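PDB 3S6F: hypothetical acetyltransferase from Deinococcus radiodurans, which binds coenzyme A and probably transfers an acetyl group from acetyl-CoA to an amine of unknown identity. Local coordinates for residues F63-S68 and I76-V81. Residues are numbered along the deposited sequence; the frame is centred on the assembly and turned at random.
Sequences FVNALS and IPLLEV. With COA (coenzyme A), chain B.
I76 starts the contact on the helix 90-102 side of the sheet, its CG2 packed 3.6 Å from V64 CG2, while its CA-H points at N65 O, an oxygen buried with no conventional hydrogen-bond partner. At P77 the ladder is interrupted: the ring lays CD near that same N65 O and CG against L67 CG at 3.8 Å, and the next N-H, of L78, goes to the N65 side chain instead of its carbonyl. That side chain crosses the proline at about a right angle. With CG lodged between the backbone N and carbonyl carbon (chi1 69°), N65 brings OD1 to L78 N, a weak, bent bond of 3.0 Å. Replacing N65 by alanine removes OD1, which would probably leave L78 N without this acceptor and residues 76-78 less firmly fixed. L78 O takes N65 N at 3.2 Å, and L78 CB and CD1 lie by the F63 ring, CD1 at the edge in plane. Regular antiparallel pairing follows: L79 sits opposite V64, CD1 reaching V64 CB at 3.8 Å, and E80 exchanges two backbone bonds with F63. The E80 carboxylate accepts the backbone N-H groups of F28, at OE1, and E29, at OE2. Past the break, L79 O accepts coenzyme A N4P and V81 N donates almost straight to O9P (2.9 Å, 177°). The pantetheine thus pairs like an added strand on the edge of 73-81 where it parts from strand 107-112, the splay characteristic of GNAT enzymes.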
loop_
_atom_site.group_PDB
_atom_site.type_symbol
_atom_site.label_atom_id
_atom_site.label_comp_id
_atom_site.label_asym_id
_atom_site.label_seq_id
_atom_site.Cartn_x
_atom_site.Cartn_y
_atom_site.Cartn_z
ATOM N N PHE A 63 -17.496 -1.751 1.109
ATOM C CA PHE A 63 -16.482 -1.485 0.087
ATOM C C PHE A 63 -15.148 -1.921 0.595
ATOM O O PHE A 63 -14.900 -2.066 1.799
ATOM C CB PHE A 63 -16.437 -0.005 -0.355
ATOM C CG PHE A 63 -15.738 0.913 0.618
ATOM C CD1 PHE A 63 -16.376 1.411 1.717
ATOM C CD2 PHE A 63 -14.404 1.209 0.421
ATOM C CE1 PHE A 63 -15.701 2.210 2.614
ATOM C CE2 PHE A 63 -13.745 2.043 1.297
ATOM C CZ PHE A 63 -14.380 2.509 2.403
ATOM N N VAL A 64 -14.222 -2.080 -0.347
ATOM C CA VAL A 64 -12.797 -2.300 -0.079
ATOM C C VAL A 64 -12.035 -1.635 -1.214
ATOM O O VAL A 64 -12.466 -1.685 -2.378
ATOM C CB VAL A 64 -12.475 -3.797 0.020
ATOM C CG1 VAL A 64 -12.830 -4.564 -1.258
ATOM C CG2 VAL A 64 -11.047 -4.053 0.433
ATOM N N ASN A 65 -10.894 -1.029 -0.905
ATOM C CA ASN A 65 -10.037 -0.471 -1.940
ATOM C C ASN A 65 -8.639 -1.051 -1.855
ATOM O O ASN A 65 -8.254 -1.664 -0.858
ATOM C CB ASN A 65 -9.994 1.070 -1.913
ATOM C CG ASN A 65 -9.268 1.644 -0.691
ATOM O OD1 ASN A 65 -9.285 1.046 0.379
ATOM N ND2 ASN A 65 -8.715 2.850 -0.858
ATOM N N ALA A 66 -7.838 -0.793 -2.893
ATOM C CA ALA A 66 -6.475 -1.290 -2.924
ATOM C C ALA A 66 -5.605 -0.351 -3.750
ATOM O O ALA A 66 -6.028 0.186 -4.793
ATOM C CB ALA A 66 -6.379 -2.715 -3.460
ATOM N N LEU A 67 -4.366 -0.238 -3.300
ATOM C CA LEU A 67 -3.267 0.400 -4.035
ATOM C C LEU A 67 -2.442 -0.710 -4.642
ATOM O O LEU A 67 -2.308 -1.781 -4.044
ATOM C CB LEU A 67 -2.395 1.209 -3.068
ATOM C CG LEU A 67 -3.138 2.086 -2.049
ATOM C CD1 LEU A 67 -2.115 2.774 -1.132
ATOM C CD2 LEU A 67 -4.118 3.084 -2.684
ATOM N N SER A 68 -1.842 -0.494 -5.814
ATOM C CA SER A 68 -1.066 -1.542 -6.452
ATOM C C SER A 68 -0.115 -0.953 -7.485
ATOM O O SER A 68 -0.421 0.080 -8.084
ATOM C CB SER A 68 -2.034 -2.493 -7.179
ATOM O OG SER A 68 -1.314 -3.583 -7.720
ATOM N N ILE A 76 -4.066 -2.754 1.023
ATOM C CA ILE A 76 -5.517 -2.589 1.189
ATOM C C ILE A 76 -5.785 -1.569 2.290
ATOM O O ILE A 76 -5.736 -1.925 3.460
ATOM C CB ILE A 76 -6.205 -3.930 1.472
ATOM C CG1 ILE A 76 -5.944 -4.892 0.233
ATOM C CG2 ILE A 76 -7.709 -3.732 1.723
ATOM C CD1 ILE A 76 -6.356 -6.335 0.393
ATOM N N PRO A 77 -6.002 -0.290 1.941
ATOM C CA PRO A 77 -6.164 0.704 2.996
ATOM C C PRO A 77 -7.429 0.599 3.822
ATOM O O PRO A 77 -7.396 0.849 5.026
ATOM C CB PRO A 77 -6.110 2.045 2.220
ATOM C CG PRO A 77 -5.352 1.729 0.961
ATOM C CD PRO A 77 -5.814 0.335 0.617
ATOM N N LEU A 78 -8.549 0.340 3.154
ATOM C CA LEU A 78 -9.885 0.431 3.750
ATOM C C LEU A 78 -10.727 -0.770 3.411
ATOM O O LEU A 78 -10.789 -1.187 2.251
ATOM C CB LEU A 78 -10.609 1.691 3.266
ATOM C CG LEU A 78 -9.950 3.046 3.500
ATOM C CD1 LEU A 78 -10.693 4.122 2.695
ATOM C CD2 LEU A 78 -9.868 3.394 4.997
ATOM N N LEU A 79 -11.435 -1.283 4.407
ATOM C CA LEU A 79 -12.456 -2.316 4.270
ATOM C C LEU A 79 -13.555 -1.965 5.258
ATOM O O LEU A 79 -13.279 -1.849 6.455
ATOM C CB LEU A 79 -11.883 -3.700 4.582
ATOM C CG LEU A 79 -12.893 -4.850 4.703
ATOM C CD1 LEU A 79 -13.510 -5.192 3.348
ATOM C CD2 LEU A 79 -12.243 -6.062 5.368
ATOM N N GLU A 80 -14.796 -1.860 4.798
ATOM C CA GLU A 80 -15.864 -1.574 5.731
ATOM C C GLU A 80 -17.179 -2.071 5.182
ATOM O O GLU A 80 -17.513 -1.926 4.014
ATOM C CB GLU A 80 -15.989 -0.075 6.025
ATOM C CG GLU A 80 -16.924 0.247 7.178
ATOM C CD GLU A 80 -16.895 1.720 7.584
ATOM O OE1 GLU A 80 -16.251 2.526 6.871
ATOM O OE2 GLU A 80 -17.540 2.067 8.606
ATOM N N VAL A 81 -17.945 -2.679 6.091
ATOM C CA VAL A 81 -19.328 -3.081 5.867
ATOM C C VAL A 81 -20.165 -2.319 6.874
ATOM O O VAL A 81 -19.826 -2.247 8.051
ATOM C CB VAL A 81 -19.513 -4.614 6.018
ATOM C CG1 VAL A 81 -20.975 -5.023 6.004
ATOM C CG2 VAL A 81 -18.699 -5.355 4.936
HETATM N N1A COA B . -13.647 -7.703 16.916
HETATM C C2A COA B . -13.713 -9.080 16.946
HETATM N N3A COA B . -14.069 -9.817 15.840
HETATM C C4A COA B . -14.380 -9.150 14.700
HETATM C C5A COA B . -14.350 -7.760 14.653
HETATM C C6A COA B . -13.952 -7.026 15.768
HETATM N N6A COA B . -13.870 -5.690 15.752
HETATM N N7A COA B . -14.715 -7.392 13.396
HETATM C C8A COA B . -14.976 -8.513 12.689
HETATM N N9A COA B . -14.778 -9.609 13.480
HETATM C C1B COA B . -14.903 -11.012 13.092
HETATM C C2B COA B . -15.979 -11.739 13.889
HETATM O O2B COA B . -15.524 -13.051 14.020
HETATM C C3B COA B . -17.208 -11.740 12.994
HETATM O O3B COA B . -18.122 -12.790 13.261
HETATM P P3B COA B . -19.431 -12.525 14.184
HETATM O O7A COA B . -18.915 -12.060 15.523
HETATM O O8A COA B . -20.259 -11.454 13.520
HETATM O O9A COA B . -20.137 -13.858 14.246
HETATM C C4B COA B . -16.526 -11.862 11.641
HETATM O O4B COA B . -15.320 -11.118 11.752
HETATM C C5B COA B . -17.367 -11.329 10.495
HETATM O O5B COA B . -16.819 -11.791 9.274
HETATM P P1A COA B . -17.640 -11.464 7.922
HETATM O O1A COA B . -16.900 -12.167 6.839
HETATM O O2A COA B . -19.111 -11.728 8.063
HETATM O O3A COA B . -17.327 -9.907 7.772
HETATM P P2A COA B . -18.290 -8.652 8.047
HETATM O O4A COA B . -18.910 -8.773 9.387
HETATM O O5A COA B . -19.183 -8.497 6.866
HETATM O O6A COA B . -17.197 -7.500 7.986
HETATM C CBP COA B . -15.498 -6.150 8.988
HETATM C CCP COA B . -16.023 -7.563 8.796
HETATM C CDP COA B . -15.199 -5.529 7.610
HETATM C CEP COA B . -14.186 -6.214 9.803
HETATM C CAP COA B . -16.592 -5.378 9.746
HETATM O OAP COA B . -16.672 -5.806 11.093
HETATM C C9P COA B . -16.312 -3.894 9.730
HETATM O O9P COA B . -16.715 -3.143 8.712
HETATM N N8P COA B . -15.712 -3.319 10.763
HETATM C C7P COA B . -15.419 -1.890 10.793
HETATM C C6P COA B . -14.230 -1.476 9.915
HETATM C C5P COA B . -13.067 -2.401 10.132
HETATM O O5P COA B . -12.717 -2.682 11.282
HETATM N N4P COA B . -12.469 -2.855 9.021
HETATM C C3P COA B . -11.202 -3.545 9.033
HETATM C C2P COA B . -10.136 -2.578 8.516
HETATM S S1P COA B . -9.768 -1.223 9.682
#